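Local structure of pyridoxal kinase (Entamoeba histolytica, 4S1I) at residues 5-10 with 33-38; 37-42 with 81-86; 246-251 with 265-270. The protein probably phosphorylates pyridoxal with ATP as the phosphate donor and magnesium as cofactor, giving pyridoxal 5'-phosphate. All blocks are in the same frame, centred on the assembly; numbering follows the deposited sequence.

In the fold
From the N terminus, contact 1 comes first: residues 33-38 return beside 5-10 after helix 18-28 and close a beta-alpha-beta unit. Contact 2 begins where contact 1 ends, sharing Leu37 and Thr38, and runs on to residues 81-86, the loop that follows strand 78-81. Their centres lie about 9 Å apart. Ser9 OG pairs with Tyr83 N between them, and both touch the bound pyridoxal phosphate. Contact 3 follows in series and nests in neither; it closes the 13-residue loop after helix 234-250, on the way to strand 277-278. Its centre lies about 24 Å from the centre of contact 1 and about 26 Å from that of contact 2, where Gln246 binds ADP.

Contact 1 of 3, residues 5-10 with 33-38; sequences VLTISS and SIFVLT. With PLP (pyridoxal-5'-phosphate), chain C.
Thr7 CG2 meets Phe35 CD1 at 3.4 Å, obliquely to the ring. The torsion of Thr7 (chi1 167°) places OG1 anti to the backbone N and leaves the methyl to pack against Phe35; OG1 bonds to Asn19 and Tyr222. Helix 18-28 closes over Phe35. On the opposite face, Leu6 CD1 rests 3.7 Å from Ile34 CG2 and as close to Val36 CG2, with helix 57-69 against all three residues. The backbone is tight here: Ile34 N donates to Val5 O at 2.8 Å, and Thr7 N to Ile34 O at 2.9 Å. The strands run parallel, 17° apart, as neighbours in the beta-alpha-beta crossover that opens this ribokinase-like fold. The fit is looser where Ile8 and Ser9 face Val36: Ser9 N reaches Val36 O at 3.3 Å, and Ile8 CG1 stays 4.2 Å from Val36 CB. It tightens again at Thr38, whose CG2 lies 3.6 Å from Ile8 CG2 and whose N binds Ser9 O from 51° above the carbonyl plane. Every touching residue is buried, leaving no solvent side. The CB of Ser10 points away from 33-38 yet touches Thr38; its OG donates to pyridoxal phosphate O3 at 2.5 Å, unusually short and of doubtful exact length.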
loop_
_atom_site.group_PDB
_atom_site.type_symbol
_atom_site.label_atom_id
_atom_site.label_comp_id
_atom_site.label_asym_id
_atom_site.label_seq_id
_atom_site.Cartn_x
_atom_site.Cartn_y
_atom_site.Cartn_z
ATOM N N VAL A 5 -11.535 -3.903 -8.325
ATOM C CA VAL A 5 -10.952 -5.057 -7.640
ATOM C C VAL A 5 -11.042 -4.937 -6.137
ATOM O O VAL A 5 -10.875 -3.857 -5.585
ATOM C CB VAL A 5 -9.403 -5.203 -7.942
ATOM C CG1 VAL A 5 -8.898 -6.425 -7.290
ATOM C CG2 VAL A 5 -9.187 -5.233 -9.394
ATOM N N LEU A 6 -11.429 -6.026 -5.454
ATOM C CA LEU A 6 -11.347 -6.172 -4.003
ATOM C C LEU A 6 -10.326 -7.253 -3.730
ATOM O O LEU A 6 -10.488 -8.364 -4.181
ATOM C CB LEU A 6 -12.707 -6.525 -3.381
ATOM C CG LEU A 6 -12.757 -7.016 -1.939
ATOM C CD1 LEU A 6 -12.294 -5.916 -1.043
ATOM C CD2 LEU A 6 -14.143 -7.529 -1.595
ATOM N N THR A 7 -9.270 -6.908 -2.969
ATOM C CA THR A 7 -8.193 -7.878 -2.689
ATOM C C THR A 7 -7.965 -7.986 -1.175
ATOM O O THR A 7 -7.781 -6.968 -0.526
ATOM C CB THR A 7 -6.904 -7.639 -3.487
ATOM O OG1 THR A 7 -5.798 -8.431 -2.957
ATOM C CG2 THR A 7 -6.519 -6.220 -3.557
ATOM N N ILE A 8 -8.039 -9.207 -0.691
ATOM C CA ILE A 8 -7.999 -9.543 0.735
ATOM C C ILE A 8 -6.764 -10.384 0.989
ATOM O O ILE A 8 -6.732 -11.527 0.569
ATOM C CB ILE A 8 -9.259 -10.262 1.156
ATOM C CG1 ILE A 8 -10.501 -9.457 0.839
ATOM C CG2 ILE A 8 -9.191 -10.670 2.644
ATOM C CD1 ILE A 8 -11.768 -10.232 0.903
ATOM N N SER A 9 -5.760 -9.810 1.641
ATOM C CA SER A 9 -4.522 -10.507 1.901
ATOM C C SER A 9 -3.718 -9.777 2.972
ATOM O O SER A 9 -4.165 -8.748 3.481
ATOM C CB SER A 9 -3.745 -10.686 0.583
ATOM O OG SER A 9 -2.695 -11.663 0.764
ATOM N N SER A 10 -2.528 -10.271 3.217
ATOM C CA SER A 10 -1.690 -9.757 4.282
ATOM C C SER A 10 -1.024 -8.445 4.022
ATOM O O SER A 10 -0.939 -7.987 2.854
ATOM C CB SER A 10 -0.659 -10.816 4.576
ATOM O OG SER A 10 0.107 -11.095 3.452
ATOM N N SER A 33 -8.556 -0.331 -6.996
ATOM C CA SER A 33 -8.663 -1.507 -6.118
ATOM C C SER A 33 -8.850 -1.167 -4.679
ATOM O O SER A 33 -8.352 -0.142 -4.225
ATOM C CB SER A 33 -7.391 -2.370 -6.225
ATOM O OG SER A 33 -7.130 -2.718 -7.558
ATOM N N ILE A 34 -9.626 -1.991 -3.982
ATOM C CA ILE A 34 -9.758 -1.961 -2.518
ATOM C C ILE A 34 -8.847 -2.987 -1.928
ATOM O O ILE A 34 -8.886 -4.153 -2.262
ATOM C CB ILE A 34 -11.237 -2.325 -2.165
ATOM C CG1 ILE A 34 -12.190 -1.417 -2.820
ATOM C CG2 ILE A 34 -11.418 -2.313 -0.644
ATOM C CD1 ILE A 34 -13.690 -1.869 -2.679
ATOM N N PHE A 35 -7.982 -2.567 -1.017
ATOM C CA PHE A 35 -7.072 -3.450 -0.270
ATOM C C PHE A 35 -7.472 -3.644 1.174
ATOM O O PHE A 35 -7.188 -2.780 2.030
ATOM C CB PHE A 35 -5.655 -2.880 -0.359
ATOM C CG PHE A 35 -5.148 -2.747 -1.753
ATOM C CD1 PHE A 35 -4.467 -3.812 -2.363
ATOM C CD2 PHE A 35 -5.322 -1.579 -2.527
ATOM C CE1 PHE A 35 -4.041 -3.675 -3.694
ATOM C CE2 PHE A 35 -4.882 -1.474 -3.831
ATOM C CZ PHE A 35 -4.215 -2.518 -4.369
ATOM N N VAL A 36 -8.112 -4.775 1.442
ATOM C CA VAL A 36 -8.567 -5.104 2.827
ATOM C C VAL A 36 -7.453 -6.014 3.396
ATOM O O VAL A 36 -7.031 -6.996 2.792
ATOM C CB VAL A 36 -9.870 -5.876 2.873
ATOM C CG1 VAL A 36 -10.196 -6.274 4.281
ATOM C CG2 VAL A 36 -11.003 -5.020 2.334
ATOM N N LEU A 37 -6.920 -5.605 4.514
ATOM C CA LEU A 37 -5.760 -6.291 5.112
ATOM C C LEU A 37 -6.140 -7.403 6.067
ATOM O O LEU A 37 -7.172 -7.328 6.743
ATOM C CB LEU A 37 -4.923 -5.279 5.871
ATOM C CG LEU A 37 -4.546 -4.034 5.096
ATOM C CD1 LEU A 37 -3.638 -3.137 5.896
ATOM C CD2 LEU A 37 -4.053 -4.250 3.668
ATOM N N THR A 38 -5.396 -8.471 6.062
ATOM C CA THR A 38 -5.646 -9.606 6.987
ATOM C C THR A 38 -4.651 -9.660 8.124
ATOM O O THR A 38 -4.821 -10.419 9.086
ATOM C CB THR A 38 -5.622 -10.981 6.293
ATOM O OG1 THR A 38 -4.316 -11.172 5.744
ATOM C CG2 THR A 38 -6.708 -11.047 5.189
HETATM N N1 PLP C . 4.557 -13.742 5.650
HETATM C C2 PLP C . 3.435 -13.166 5.201
HETATM C C2A PLP C . 2.700 -12.241 6.075
HETATM C C3 PLP C . 2.909 -13.426 3.903
HETATM O O3 PLP C . 1.826 -12.895 3.472
HETATM C C4 PLP C . 3.602 -14.345 3.041
HETATM C C4A PLP C . 3.081 -14.615 1.736
HETATM O O4A PLP C . 3.654 -15.095 0.833
HETATM C C5 PLP C . 4.763 -14.854 3.630
HETATM C C6 PLP C . 5.170 -14.516 4.916
HETATM C C5A PLP C . 5.666 -15.782 2.998
HETATM O O4P PLP C . 6.851 -15.399 3.624
HETATM P P PLP C . 7.990 -16.448 4.044
HETATM O O1P PLP C . 8.051 -17.531 3.046
HETATM O O2P PLP C . 7.718 -17.011 5.397
HETATM O O3P PLP C . 9.157 -15.573 3.933
#

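Contact 2 of 3, residues 37-42 with 81-86; sequences LTTHLA and TGYFPS. With PLP (pyridoxal-5'-phosphate), chain C.
A side-chain hydroxyl, not a backbone pairing, links Thr38, at the break within strand 33-41, to the irregular loop at Tyr83: Thr38 OG1 donates to Tyr83 O at 2.7 Å. The hydroxyl oxygen meets the carbonyl at a C=O...O angle of 152°, tilted somewhat from the carbonyl plane. Thr38 holds OG1 between its backbone N and carbonyl carbon (chi1 62°), which directs the hydroxyl at the loop and sets it also at the edge of the Tyr83 ring, near its plane.

The remaining contact is apolar or nearly so. Thr38 CG2 touches Phe84 CD1 at 3.8 Å, the two side chains crossing at about a right angle. The CB of Phe84 points away from the strand, and its ring packs among residues of helices 87-103 and 124-133. Pro85 comes in from the loop side, its CG 3.2 Å from Thr38 O, with CD beside it. Thr39 CG2 then fills the angle between Pro85 and Tyr83, 4.0 Å from Tyr83 CE1, while its OG1 bonds to Tyr11 O.

Tyr83 is fixed through its backbone, since its N pairs with Ser9 OG and its O receives Thr38. Extending CG anti to its N (chi1 -178°) swings the ring over to the ligand. There the pyridoxal phosphate methyl C2A lies 4.1 Å above the Tyr83 ring plane, over its centre, and the O3 atom stands over the same face, 3.5 Å from Tyr83 CD2. Leu41 CD1 touches C2A as well, at 3.8 Å. Ser10 and Thr45 supply hydrogen bonds to the same ligand. Leu41 and Tyr83, the latter backed by Thr38 and Thr39, line part of the pyridoxal pocket, placed at the C-terminal ends of parallel strands, as is characteristic of the ribokinase-like kinases.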
loop_
_atom_site.group_PDB
_atom_site.type_symbol
_atom_site.label_atom_id
_atom_site.label_comp_id
_atom_site.label_asym_id
_atom_site.label_seq_id
_atom_site.Cartn_x
_atom_site.Cartn_y
_atom_site.Cartn_z
ATOM N N LEU A 37 -6.920 -5.605 4.514
ATOM C CA LEU A 37 -5.760 -6.291 5.112
ATOM C C LEU A 37 -6.140 -7.403 6.067
ATOM O O LEU A 37 -7.172 -7.328 6.743
ATOM C CB LEU A 37 -4.923 -5.279 5.871
ATOM C CG LEU A 37 -4.546 -4.034 5.096
ATOM C CD1 LEU A 37 -3.638 -3.137 5.896
ATOM C CD2 LEU A 37 -4.053 -4.250 3.668
ATOM N N THR A 38 -5.396 -8.471 6.062
ATOM C CA THR A 38 -5.646 -9.606 6.987
ATOM C C THR A 38 -4.651 -9.660 8.124
ATOM O O THR A 38 -4.821 -10.419 9.086
ATOM C CB THR A 38 -5.622 -10.981 6.293
ATOM O OG1 THR A 38 -4.316 -11.172 5.744
ATOM C CG2 THR A 38 -6.708 -11.047 5.189
ATOM N N THR A 39 -3.593 -8.828 8.006
ATOM C CA THR A 39 -2.577 -8.674 9.011
ATOM C C THR A 39 -2.033 -7.275 8.980
ATOM O O THR A 39 -2.199 -6.559 8.003
ATOM C CB THR A 39 -1.342 -9.593 8.789
ATOM O OG1 THR A 39 -0.586 -9.126 7.664
ATOM C CG2 THR A 39 -1.681 -11.038 8.595
ATOM N N HIS A 40 -1.415 -6.888 10.095
ATOM C CA HIS A 40 -0.635 -5.642 10.138
ATOM C C HIS A 40 0.658 -5.988 10.828
ATOM O O HIS A 40 0.769 -5.890 12.068
ATOM C CB HIS A 40 -1.353 -4.495 10.769
ATOM C CG HIS A 40 -0.612 -3.198 10.907
ATOM N ND1 HIS A 40 -0.822 -2.329 11.972
ATOM C CD2 HIS A 40 0.351 -2.631 10.159
ATOM C CE1 HIS A 40 -0.043 -1.258 11.817
ATOM N NE2 HIS A 40 0.658 -1.411 10.701
ATOM N N LEU A 41 1.638 -6.455 10.067
ATOM C CA LEU A 41 2.819 -6.976 10.582
ATOM C C LEU A 41 4.004 -6.019 10.237
ATOM O O LEU A 41 3.946 -5.367 9.250
ATOM C CB LEU A 41 3.148 -8.376 10.050
ATOM C CG LEU A 41 2.068 -9.421 10.153
ATOM C CD1 LEU A 41 2.496 -10.696 9.499
ATOM C CD2 LEU A 41 1.727 -9.646 11.604
ATOM N N ALA A 42 5.046 -6.015 11.033
ATOM C CA ALA A 42 6.231 -5.212 10.765
ATOM C C ALA A 42 6.907 -5.685 9.530
ATOM O O ALA A 42 7.438 -4.887 8.737
ATOM C CB ALA A 42 7.196 -5.281 11.925
ATOM N N THR A 81 -8.126 -13.267 -3.139
ATOM C CA THR A 81 -7.744 -13.559 -1.797
ATOM C C THR A 81 -6.367 -14.165 -1.796
ATOM O O THR A 81 -5.943 -14.766 -2.776
ATOM C CB THR A 81 -8.725 -14.484 -1.092
ATOM O OG1 THR A 81 -8.714 -15.765 -1.691
ATOM C CG2 THR A 81 -10.109 -13.912 -1.056
ATOM N N GLY A 82 -5.675 -13.971 -0.665
ATOM C CA GLY A 82 -4.360 -14.464 -0.449
ATOM C C GLY A 82 -4.171 -15.035 0.951
ATOM O O GLY A 82 -4.724 -16.071 1.297
ATOM N N TYR A 83 -3.286 -14.387 1.658
ATOM C CA TYR A 83 -2.918 -14.896 2.984
ATOM C C TYR A 83 -3.880 -14.554 4.111
ATOM O O TYR A 83 -4.213 -13.415 4.277
ATOM C CB TYR A 83 -1.549 -14.331 3.342
ATOM C CG TYR A 83 -0.940 -14.779 4.676
ATOM C CD1 TYR A 83 -1.294 -14.203 5.832
ATOM C CD2 TYR A 83 0.107 -15.679 4.661
ATOM C CE1 TYR A 83 -0.683 -14.561 7.067
ATOM C CE2 TYR A 83 0.705 -16.036 5.865
ATOM C CZ TYR A 83 0.317 -15.450 7.051
ATOM O OH TYR A 83 0.946 -15.813 8.237
ATOM N N PHE A 84 -4.242 -15.561 4.904
ATOM C CA PHE A 84 -5.038 -15.371 6.158
ATOM C C PHE A 84 -4.279 -15.949 7.377
ATOM O O PHE A 84 -3.754 -17.088 7.327
ATOM C CB PHE A 84 -6.374 -16.077 6.053
ATOM C CG PHE A 84 -7.251 -15.600 4.932
ATOM C CD1 PHE A 84 -8.155 -14.574 5.127
ATOM C CD2 PHE A 84 -7.194 -16.225 3.683
ATOM C CE1 PHE A 84 -8.941 -14.171 4.126
ATOM C CE2 PHE A 84 -8.037 -15.823 2.649
ATOM C CZ PHE A 84 -8.917 -14.777 2.905
ATOM N N PRO A 85 -4.274 -15.205 8.468
ATOM C CA PRO A 85 -3.614 -15.643 9.668
ATOM C C PRO A 85 -4.469 -16.554 10.512
ATOM O O PRO A 85 -3.927 -17.133 11.461
ATOM C CB PRO A 85 -3.398 -14.295 10.454
ATOM C CG PRO A 85 -4.470 -13.424 10.072
ATOM C CD PRO A 85 -4.716 -13.783 8.625
ATOM N N SER A 86 -5.746 -16.677 10.206
ATOM C CA SER A 86 -6.680 -17.408 11.043
ATOM C C SER A 86 -7.867 -17.842 10.214
ATOM O O SER A 86 -8.165 -17.163 9.220
ATOM C CB SER A 86 -7.105 -16.531 12.239
ATOM O OG SER A 86 -7.796 -15.338 11.802
HETATM N N1 PLP C . 4.557 -13.742 5.650
HETATM C C2 PLP C . 3.435 -13.166 5.201
HETATM C C2A PLP C . 2.700 -12.241 6.075
HETATM C C3 PLP C . 2.909 -13.426 3.903
HETATM O O3 PLP C . 1.826 -12.895 3.472
HETATM C C4 PLP C . 3.602 -14.345 3.041
HETATM C C4A PLP C . 3.081 -14.615 1.736
HETATM O O4A PLP C . 3.654 -15.095 0.833
HETATM C C5 PLP C . 4.763 -14.854 3.630
HETATM C C6 PLP C . 5.170 -14.516 4.916
HETATM C C5A PLP C . 5.666 -15.782 2.998
HETATM O O4P PLP C . 6.851 -15.399 3.624
HETATM P P PLP C . 7.990 -16.448 4.044
HETATM O O1P PLP C . 8.051 -17.531 3.046
HETATM O O2P PLP C . 7.718 -17.011 5.397
HETATM O O3P PLP C . 9.157 -15.573 3.933
#

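Contact 3 of 3, residues 246-251 with 265-270; sequences QTILRN and PYLKGT
The ring of Tyr266 carries Thr247 CG2 over one face, 4.3 Å from the ring centroid and 26° off the normal, a CH-pi contact. The second flat group, the Asn251 amide, stands by the hydroxyl end of the ring: its CG is 3.7 Å from Tyr266 OH, and its ND2 approaches obliquely. Amide and ring planes differ by 20°.

What steadies the Asn251 amide is the helix end. Its ND2 donates to Thr247 O at 2.8 Å, with that oxygen close to the amide plane, and Asn251 N reaches the same oxygen from the opposite face of the carbonyl. Asn251 is the first residue to leave helical geometry, so this double grip marks the C-terminal end of helix 234-250. The packing of Tyr266 and Leu267 on Thr247, Ile248 and Asn251 joins that helix, whose Gln246 binds ADP in this ribokinase-like fold, to the loop leading to strand 277-278, outermost in the chain's main sheet.

Deeper in, Ile248 CD1 meets Leu267 CD2 at 4.1 Å, and Ile248 CG1 lies 4.5 Å from Tyr266 CB. Leu267 also packs on Ile223 of helix 216-230. A type I turn from Tyr266 to Gly269, with Gly269 N bonded to Tyr266 O at 3.0 Å, carries the chain onward from Leu267.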
loop_
_atom_site.group_PDB
_atom_site.type_symbol
_atom_site.label_atom_id
_atom_site.label_comp_id
_atom_site.label_asym_id
_atom_site.label_seq_id
_atom_site.Cartn_x
_atom_site.Cartn_y
_atom_site.Cartn_z
ATOM N N GLN A 246 10.691 -13.536 -14.532
ATOM C CA GLN A 246 12.045 -13.944 -14.880
ATOM C C GLN A 246 12.976 -12.793 -15.116
ATOM O O GLN A 246 14.146 -12.826 -14.688
ATOM C CB GLN A 246 12.030 -14.872 -16.061
ATOM C CG GLN A 246 11.464 -16.219 -15.642
ATOM C CD GLN A 246 12.423 -17.053 -14.782
ATOM O OE1 GLN A 246 12.163 -17.272 -13.623
ATOM N NE2 GLN A 246 13.564 -17.456 -15.348
ATOM N N THR A 247 12.449 -11.753 -15.741
ATOM C CA THR A 247 13.199 -10.510 -15.924
ATOM C C THR A 247 13.556 -9.857 -14.613
ATOM O O THR A 247 14.684 -9.438 -14.450
ATOM C CB THR A 247 12.424 -9.571 -16.844
ATOM O OG1 THR A 247 12.303 -10.188 -18.109
ATOM C CG2 THR A 247 13.124 -8.208 -16.978
ATOM N N ILE A 248 12.614 -9.822 -13.666
ATOM C CA ILE A 248 12.860 -9.270 -12.350
ATOM C C ILE A 248 13.952 -10.068 -11.611
ATOM O O ILE A 248 14.927 -9.527 -11.014
ATOM C CB ILE A 248 11.563 -9.221 -11.518
ATOM C CG1 ILE A 248 10.659 -8.152 -12.153
ATOM C CG2 ILE A 248 11.909 -8.961 -10.055
ATOM C CD1 ILE A 248 9.297 -8.178 -11.562
ATOM N N LEU A 249 13.808 -11.364 -11.687
ATOM C CA LEU A 249 14.775 -12.220 -10.965
ATOM C C LEU A 249 16.209 -12.144 -11.597
ATOM O O LEU A 249 17.190 -12.021 -10.880
ATOM C CB LEU A 249 14.278 -13.642 -10.910
ATOM C CG LEU A 249 13.091 -13.956 -9.990
ATOM C CD1 LEU A 249 12.534 -15.294 -10.486
ATOM C CD2 LEU A 249 13.592 -14.036 -8.535
ATOM N N ARG A 250 16.323 -12.130 -12.921
ATOM C CA ARG A 250 17.598 -11.883 -13.588
ATOM C C ARG A 250 18.262 -10.559 -13.198
ATOM O O ARG A 250 19.488 -10.468 -13.217
ATOM C CB ARG A 250 17.475 -11.941 -15.133
ATOM C CG ARG A 250 17.404 -13.356 -15.710
ATOM C CD ARG A 250 17.422 -13.446 -17.238
ATOM N NE ARG A 250 16.623 -12.408 -17.899
ATOM C CZ ARG A 250 15.374 -12.544 -18.388
ATOM N NH1 ARG A 250 14.707 -13.705 -18.315
ATOM N NH2 ARG A 250 14.764 -11.504 -18.991
ATOM N N ASN A 251 17.463 -9.554 -12.840
ATOM C CA ASN A 251 17.973 -8.244 -12.347
ATOM C C ASN A 251 18.042 -8.046 -10.824
ATOM O O ASN A 251 18.312 -6.943 -10.357
ATOM C CB ASN A 251 17.135 -7.133 -12.966
ATOM C CG ASN A 251 17.447 -6.988 -14.421
ATOM O OD1 ASN A 251 18.466 -6.464 -14.760
ATOM N ND2 ASN A 251 16.633 -7.569 -15.278
ATOM N N PRO A 265 9.344 -0.255 -13.422
ATOM C CA PRO A 265 9.332 -0.109 -14.918
ATOM C C PRO A 265 9.239 -1.398 -15.682
ATOM O O PRO A 265 8.978 -1.316 -16.868
ATOM C CB PRO A 265 10.686 0.522 -15.225
ATOM C CG PRO A 265 11.058 1.222 -13.980
ATOM C CD PRO A 265 10.534 0.403 -12.863
ATOM N N TYR A 266 9.416 -2.553 -15.045
ATOM C CA TYR A 266 9.302 -3.827 -15.726
ATOM C C TYR A 266 7.917 -4.466 -15.587
ATOM O O TYR A 266 7.624 -5.431 -16.301
ATOM C CB TYR A 266 10.317 -4.821 -15.138
ATOM C CG TYR A 266 11.804 -4.510 -15.262
ATOM C CD1 TYR A 266 12.442 -4.428 -16.494
ATOM C CD2 TYR A 266 12.576 -4.384 -14.097
ATOM C CE1 TYR A 266 13.813 -4.167 -16.567
ATOM C CE2 TYR A 266 13.921 -4.126 -14.144
ATOM C CZ TYR A 266 14.547 -4.014 -15.378
ATOM O OH TYR A 266 15.907 -3.768 -15.391
ATOM N N LEU A 267 7.117 -4.016 -14.621
ATOM C CA LEU A 267 5.882 -4.735 -14.271
ATOM C C LEU A 267 4.932 -4.904 -15.450
ATOM O O LEU A 267 4.244 -5.922 -15.491
ATOM C CB LEU A 267 5.174 -4.102 -13.066
ATOM C CG LEU A 267 5.968 -4.083 -11.776
ATOM C CD1 LEU A 267 5.288 -3.166 -10.734
ATOM C CD2 LEU A 267 6.236 -5.494 -11.266
ATOM N N LYS A 268 4.881 -3.910 -16.296
ATOM C CA LYS A 268 3.889 -3.893 -17.382
ATOM C C LYS A 268 4.539 -4.405 -18.646
ATOM O O LYS A 268 4.084 -4.150 -19.784
ATOM C CB LYS A 268 3.305 -2.505 -17.562
ATOM C CG LYS A 268 2.478 -2.039 -16.412
ATOM C CD LYS A 268 1.836 -0.695 -16.745
ATOM C CE LYS A 268 0.636 -0.994 -17.642
ATOM N NZ LYS A 268 -0.182 0.147 -18.271
ATOM N N GLY A 269 5.624 -5.171 -18.505
ATOM C CA GLY A 269 6.302 -5.736 -19.670
ATOM C C GLY A 269 5.369 -6.633 -20.484
ATOM O O GLY A 269 4.482 -7.292 -19.867
ATOM N N THR A 270 5.486 -6.591 -21.792
ATOM C CA THR A 270 4.573 -7.363 -22.657
ATOM C C THR A 270 5.277 -8.514 -23.324
ATOM O O THR A 270 4.653 -9.221 -24.108
ATOM C CB THR A 270 3.863 -6.476 -23.720
ATOM O OG1 THR A 270 4.819 -5.889 -24.587
ATOM C CG2 THR A 270 3.043 -5.384 -23.130
#